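Local coordinates for uncharacterized protein GEBA250068378 (Sulfurospirillum deleyianum, PDB 3NKG) that is of unknown function but belongs to the DUF5625 family and folds as a beta sandwich, consistent with the galactose-binding-like clan in which that family is placed, at residues A[35-40]-A[164-169]; A[23-28]-A[142-147]. All coordinates share one frame; numbering follows the deposited sequence. Where two conformers were deposited one is given.

Contact 1. Residues A[35-40]-A[164-169]; sequences ILQFAV and DFTIYI
The amide oxygen OE1 of Gln37 accepts two hydrogen bonds, one from the hydroxyl OG1 of Thr166 at 2.9 Å and one from a water. The same water lies near Asp164 OD2, at a separation so short that its position, and with it a bridge between amide and carboxylate, is doubtful. The threonine hydroxyl approaches OE1 from above the amide plane, 35° out of it and off the lone pairs, while OG1 has a further partner in the hydroxyl of Ser8. With CG anti to its own carbonyl carbon (chi1 -60°) and the chain extended beyond it, Gln37 carries its amide along the sheet face to Thr166.

Beneath these side chains the backbones pair antiparallel. Ile35 and Thr166 exchange N-H and C=O in both directions, with Thr166 N 2.9 Å from Ile35 O. Gln37 and Asp164 do the same, Gln37 N lying 2.8 Å from Asp164 O, which also receives a CA-H contact from Leu36. The intervening Leu36 and Phe165 form a non-hydrogen-bonded pair whose backbone groups bond outward to Arg133 and Ile9. Strands 30-38 and 163-169 are thus the two inner strands of one four-stranded sheet of the beta sandwich.

On the face turned to the other sheet, Leu36 CD2 meets the edge of the Phe165 ring, 4.1 Å from Phe165 CD1 and near the ring plane. The outer face ends in an apolar contact beside the polar group: Tyr168 CG sits between its backbone N and carbonyl carbon (chi1 72°), which swings the ring back toward strand 30-38. There Ile35 CD1 comes within 3.7 Å of Tyr168 CE2, the two side chains crossing at about a right angle, and His33 meets the same ring.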
loop_
_atom_site.group_PDB
_atom_site.type_symbol
_atom_site.label_atom_id
_atom_site.label_comp_id
_atom_site.label_asym_id
_atom_site.label_seq_id
_atom_site.Cartn_x
_atom_site.Cartn_y
_atom_site.Cartn_z
ATOM N N ILE A 35 3.525 1.213 -2.684
ATOM C CA ILE A 35 2.577 0.162 -2.301
ATOM C C ILE A 35 2.648 -0.095 -0.815
ATOM O O ILE A 35 3.591 0.339 -0.139
ATOM C CB ILE A 35 2.896 -1.187 -3.008
ATOM C CG1 ILE A 35 4.138 -1.819 -2.396
ATOM C CG2 ILE A 35 3.074 -1.004 -4.545
ATOM C CD1 ILE A 35 4.567 -3.118 -3.042
ATOM N N LEU A 36 1.654 -0.807 -0.300
ATOM C CA LEU A 36 1.739 -1.315 1.053
ATOM C C LEU A 36 1.875 -2.820 0.973
ATOM O O LEU A 36 1.129 -3.478 0.222
ATOM C CB LEU A 36 0.460 -0.965 1.844
ATOM C CG LEU A 36 0.138 0.518 1.942
ATOM C CD1 LEU A 36 -1.188 0.689 2.645
ATOM C CD2 LEU A 36 1.241 1.247 2.664
ATOM N N GLN A 37 2.785 -3.377 1.769
ATOM C CA GLN A 37 2.975 -4.823 1.858
ATOM C C GLN A 37 2.651 -5.305 3.259
ATOM O O GLN A 37 3.237 -4.812 4.239
ATOM C CB GLN A 37 4.423 -5.201 1.548
ATOM C CG GLN A 37 4.896 -4.803 0.162
ATOM C CD GLN A 37 6.319 -5.267 -0.106
ATOM O OE1 GLN A 37 7.279 -4.742 0.465
ATOM N NE2 GLN A 37 6.458 -6.269 -0.962
ATOM N N PHE A 38 1.734 -6.271 3.338
ATOM C CA PHE A 38 1.250 -6.823 4.609
ATOM C C PHE A 38 1.916 -8.156 4.935
ATOM O O PHE A 38 1.917 -9.071 4.109
ATOM C CB PHE A 38 -0.259 -7.054 4.520
ATOM C CG PHE A 38 -1.041 -5.800 4.359
ATOM C CD1 PHE A 38 -0.953 -5.059 3.173
ATOM C CD2 PHE A 38 -1.804 -5.310 5.414
ATOM C CE1 PHE A 38 -1.659 -3.895 3.040
ATOM C CE2 PHE A 38 -2.509 -4.160 5.289
ATOM C CZ PHE A 38 -2.451 -3.437 4.112
ATOM N N ALA A 39 2.477 -8.270 6.134
ATOM C CA ALA A 39 2.969 -9.572 6.618
ATOM C C ALA A 39 1.824 -10.511 6.978
ATOM O O ALA A 39 0.757 -10.078 7.418
ATOM C CB ALA A 39 3.883 -9.397 7.798
ATOM N N VAL A 40 2.054 -11.806 6.784
ATOM C CA VAL A 40 1.024 -12.820 6.975
ATOM C C VAL A 40 1.691 -14.043 7.598
ATOM O O VAL A 40 2.864 -14.310 7.324
ATOM C CB VAL A 40 0.379 -13.189 5.621
ATOM C CG1 VAL A 40 -0.624 -14.293 5.790
ATOM C CG2 VAL A 40 -0.303 -11.956 4.992
ATOM N N ASP A 164 4.592 -2.663 5.546
ATOM C CA ASP A 164 5.642 -1.813 4.975
ATOM C C ASP A 164 5.053 -0.901 3.906
ATOM O O ASP A 164 4.299 -1.356 3.036
ATOM C CB ASP A 164 6.722 -2.663 4.296
ATOM C CG ASP A 164 7.638 -3.346 5.284
ATOM O OD1 ASP A 164 7.896 -2.768 6.359
ATOM O OD2 ASP A 164 8.113 -4.455 4.979
ATOM N N PHE A 165 5.369 0.381 3.983
ATOM C CA PHE A 165 5.269 1.250 2.815
ATOM C C PHE A 165 6.511 1.010 1.958
ATOM O O PHE A 165 7.646 1.118 2.439
ATOM C CB PHE A 165 5.168 2.710 3.235
ATOM C CG PHE A 165 5.208 3.674 2.093
ATOM C CD1 PHE A 165 4.047 3.999 1.401
ATOM C CD2 PHE A 165 6.385 4.279 1.728
ATOM C CE1 PHE A 165 4.079 4.896 0.343
ATOM C CE2 PHE A 165 6.421 5.187 0.660
ATOM C CZ PHE A 165 5.270 5.482 -0.028
ATOM N N THR A 166 6.301 0.679 0.689
ATOM C CA THR A 166 7.411 0.286 -0.180
ATOM C C THR A 166 7.460 1.054 -1.509
ATOM O O THR A 166 6.433 1.254 -2.162
ATOM C CB THR A 166 7.390 -1.222 -0.420
ATOM O OG1 THR A 166 7.708 -1.880 0.804
ATOM C CG2 THR A 166 8.420 -1.634 -1.468
ATOM N N ILE A 167 8.662 1.495 -1.884
ATOM C CA ILE A 167 8.900 2.135 -3.181
ATOM C C ILE A 167 9.771 1.218 -4.012
ATOM O O ILE A 167 10.884 0.846 -3.598
ATOM C CB ILE A 167 9.621 3.493 -3.013
ATOM C CG1 ILE A 167 8.875 4.369 -2.016
ATOM C CG2 ILE A 167 9.756 4.248 -4.363
ATOM C CD1 ILE A 167 9.744 5.366 -1.309
ATOM N N TYR A 168 9.278 0.813 -5.173
ATOM C CA TYR A 168 10.146 0.068 -6.077
ATOM C C TYR A 168 9.963 0.497 -7.537
ATOM O O TYR A 168 8.919 1.031 -7.928
ATOM C CB TYR A 168 9.999 -1.452 -5.884
ATOM C CG TYR A 168 8.701 -2.026 -6.407
ATOM C CD1 TYR A 168 8.665 -2.723 -7.604
ATOM C CD2 TYR A 168 7.516 -1.876 -5.704
ATOM C CE1 TYR A 168 7.470 -3.255 -8.097
ATOM C CE2 TYR A 168 6.321 -2.392 -6.192
ATOM C CZ TYR A 168 6.307 -3.086 -7.386
ATOM O OH TYR A 168 5.120 -3.605 -7.877
ATOM N N ILE A 169 10.991 0.266 -8.345
ATOM C CA ILE A 169 11.014 0.816 -9.688
ATOM C C ILE A 169 9.983 0.090 -10.536
ATOM O O ILE A 169 9.782 -1.107 -10.366
ATOM C CB ILE A 169 12.428 0.716 -10.310
ATOM C CG1 ILE A 169 12.617 1.777 -11.398
ATOM C CG2 ILE A 169 12.684 -0.689 -10.826
ATOM C CD1 ILE A 169 14.022 1.858 -11.944
HETATM O O HOH W 1 9.003 -5.199 2.801
#

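Contact 2. Residues A[23-28]-A[142-147]; sequences EVKIEE and KGKYIF
Tyr145 O accepts the N-H of Val24 at 2.7 Å and is also approached by the CA-H of Glu23. The return bond, from Tyr145 N to Val24 O, completes this hydrogen-bonded pair, and Ile26 repeats the pattern with Gly143. Gly143 N meets Ile26 O at 2.9 Å, in the carbonyl plane and on a lone pair. Gly143 has an unusual backbone (phi 156°) in which a CB would press against the carbonyl O of Lys142.

This antiparallel ladder joins strand 18-26, at the margin of the second four-stranded sheet of the beta sandwich, to strand 143-151 inside it. On the inner face, Ile26 CG1 lies 3.4 Å from Tyr145 CE1, its side chain crossing the tyrosine at about a right angle. The phenol is held at its far end by a hydrogen bond from OH to Asp141 O, while Val24 O lies at the ring's edge.

Two residues beyond Tyr145, and diagonally across the ladder from Val24, the Phe147 ring crosses the branched end of that valine obliquely, with CD1 3.5 Å from Val24 CG2 and CE1 3.8 Å from Val24 CG1. Phe147 also packs on Phe165 and Ile167 of strand 163-169. Replacing Phe147 by alanine is likely to leave both valine methyls without this partner and to open a gap toward that strand. The outer face is mostly charged, with Ile146 CD1 resting on the CB of Glu23. Glu23, with CG anti to its backbone N (chi1 179°), slants across the bent chain of Lys144, OE2 lying against its CG and CD methylenes but 4.3 Å from NZ, beyond a salt bridge.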
loop_
_atom_site.group_PDB
_atom_site.type_symbol
_atom_site.label_atom_id
_atom_site.label_comp_id
_atom_site.label_asym_id
_atom_site.label_seq_id
_atom_site.Cartn_x
_atom_site.Cartn_y
_atom_site.Cartn_z
ATOM N N GLU A 23 14.225 9.833 4.599
ATOM C CA GLU A 23 14.911 10.316 3.420
ATOM C C GLU A 23 15.048 9.158 2.448
ATOM O O GLU A 23 15.310 8.025 2.827
ATOM C CB GLU A 23 16.285 10.888 3.756
ATOM C CG GLU A 23 17.034 11.369 2.527
ATOM C CD GLU A 23 18.362 12.037 2.870
ATOM O OE1 GLU A 23 18.469 12.649 3.964
ATOM O OE2 GLU A 23 19.298 11.944 2.041
ATOM N N VAL A 24 14.864 9.470 1.182
ATOM C CA VAL A 24 14.788 8.474 0.165
ATOM C C VAL A 24 15.638 8.934 -1.002
ATOM O O VAL A 24 15.481 10.059 -1.492
ATOM C CB VAL A 24 13.324 8.328 -0.313
ATOM C CG1 VAL A 24 13.280 7.593 -1.645
ATOM C CG2 VAL A 24 12.493 7.642 0.765
ATOM N N LYS A 25 16.522 8.054 -1.459
ATOM C CA LYS A 25 17.394 8.370 -2.569
ATOM C C LYS A 25 16.945 7.645 -3.822
ATOM O O LYS A 25 16.899 6.424 -3.853
ATOM C CB LYS A 25 18.844 8.021 -2.224
ATOM C CG LYS A 25 19.861 8.464 -3.278
ATOM C CD LYS A 25 21.286 8.413 -2.728
ATOM C CE LYS A 25 22.318 8.855 -3.758
ATOM N NZ LYS A 25 23.713 8.814 -3.201
ATOM N N ILE A 26 16.598 8.411 -4.849
ATOM C CA ILE A 26 16.277 7.868 -6.160
ATOM C C ILE A 26 17.530 7.881 -7.056
ATOM O O ILE A 26 18.065 8.956 -7.362
ATOM C CB ILE A 26 15.153 8.681 -6.831
ATOM C CG1 ILE A 26 13.911 8.742 -5.919
ATOM C CG2 ILE A 26 14.823 8.112 -8.201
ATOM C CD1 ILE A 26 13.241 7.375 -5.632
ATOM N N GLU A 27 17.964 6.693 -7.486
ATOM C CA GLU A 27 19.188 6.511 -8.270
ATOM C C GLU A 27 18.955 6.685 -9.766
ATOM O O GLU A 27 19.882 6.996 -10.513
ATOM C CB GLU A 27 19.779 5.109 -8.055
ATOM C CG GLU A 27 19.647 4.531 -6.647
ATOM C CD GLU A 27 20.693 5.059 -5.672
ATOM O OE1 GLU A 27 21.464 5.978 -6.038
ATOM O OE2 GLU A 27 20.740 4.547 -4.529
ATOM N N GLU A 28 17.728 6.445 -10.212
ATOM C CA GLU A 28 17.431 6.462 -11.633
ATOM C C GLU A 28 16.178 7.277 -11.855
ATOM O O GLU A 28 15.164 7.083 -11.153
ATOM C CB GLU A 28 17.235 5.025 -12.145
ATOM C CG GLU A 28 17.188 4.863 -13.673
ATOM C CD GLU A 28 17.038 3.398 -14.128
ATOM O OE1 GLU A 28 17.541 2.486 -13.428
ATOM O OE2 GLU A 28 16.418 3.160 -15.193
ATOM N N LYS A 142 16.180 11.317 -10.566
ATOM C CA LYS A 142 17.327 11.007 -9.728
ATOM C C LYS A 142 17.522 12.143 -8.745
ATOM O O LYS A 142 17.486 13.305 -9.119
ATOM C CB LYS A 142 18.589 10.859 -10.584
ATOM C CG LYS A 142 18.406 9.997 -11.814
ATOM C CD LYS A 142 19.738 9.655 -12.462
ATOM C CE LYS A 142 19.576 8.548 -13.498
ATOM N NZ LYS A 142 20.875 7.865 -13.800
ATOM N N GLY A 143 17.721 11.807 -7.481
ATOM C CA GLY A 143 17.898 12.815 -6.468
ATOM C C GLY A 143 17.547 12.312 -5.091
ATOM O O GLY A 143 17.391 11.115 -4.879
ATOM N N LYS A 144 17.404 13.251 -4.159
ATOM C CA LYS A 144 17.119 12.946 -2.770
ATOM C C LYS A 144 15.782 13.552 -2.388
ATOM O O LYS A 144 15.478 14.679 -2.785
ATOM C CB LYS A 144 18.207 13.528 -1.867
ATOM C CG LYS A 144 18.716 12.557 -0.804
ATOM C CD LYS A 144 20.236 12.345 -0.886
ATOM C CE LYS A 144 21.024 13.546 -0.353
ATOM N NZ LYS A 144 22.511 13.334 -0.423
ATOM N N TYR A 145 15.003 12.808 -1.601
ATOM C CA TYR A 145 13.648 13.215 -1.227
ATOM C C TYR A 145 13.352 12.903 0.244
ATOM O O TYR A 145 13.949 11.992 0.831
ATOM C CB TYR A 145 12.614 12.481 -2.107
ATOM C CG TYR A 145 12.798 12.730 -3.584
ATOM C CD1 TYR A 145 13.659 11.930 -4.346
ATOM C CD2 TYR A 145 12.124 13.771 -4.220
ATOM C CE1 TYR A 145 13.825 12.151 -5.696
ATOM C CE2 TYR A 145 12.291 14.008 -5.571
ATOM C CZ TYR A 145 13.145 13.194 -6.305
ATOM O OH TYR A 145 13.336 13.436 -7.642
ATOM N N ILE A 146 12.437 13.663 0.833
ATOM C CA ILE A 146 11.852 13.287 2.112
ATOM C C ILE A 146 10.426 12.800 1.875
ATOM O O ILE A 146 9.573 13.545 1.375
ATOM C CB ILE A 146 11.823 14.465 3.084
ATOM C CG1 ILE A 146 13.255 15.013 3.280
ATOM C CG2 ILE A 146 11.163 14.065 4.411
ATOM C CD1 ILE A 146 14.241 13.948 3.603
ATOM N N PHE A 147 10.172 11.543 2.234
ATOM C CA PHE A 147 8.830 11.004 2.189
ATOM C C PHE A 147 8.234 11.022 3.585
ATOM O O PHE A 147 8.821 10.522 4.534
ATOM C CB PHE A 147 8.869 9.572 1.682
ATOM C CG PHE A 147 8.913 9.445 0.186
ATOM C CD1 PHE A 147 10.038 9.843 -0.531
ATOM C CD2 PHE A 147 7.828 8.907 -0.508
ATOM C CE1 PHE A 147 10.084 9.719 -1.923
ATOM C CE2 PHE A 147 7.859 8.774 -1.882
ATOM C CZ PHE A 147 8.994 9.177 -2.600
#

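In the fold
The two contacts join neighbouring antiparallel strands in opposite sheets of the sandwich, their centres about 17 Å apart. Contact 1, its centre about 6 Å from that of the chain, pairs two inner strands; contact 2, its centre about 19 Å from it, includes an outermost strand. Their outer faces differ accordingly: hydroxyl, amide and water bonding in contact 1, charged chains that touch without forming a salt bridge in contact 2. Inward they share one apolar layer, where Ile167 packs on Val24 and Phe147, and Phe165 meets Phe147. The chain alternates between them: strand 18-26 leads into 30-38, and 143-151 into 163-169, so each connection passes from one sheet to the other.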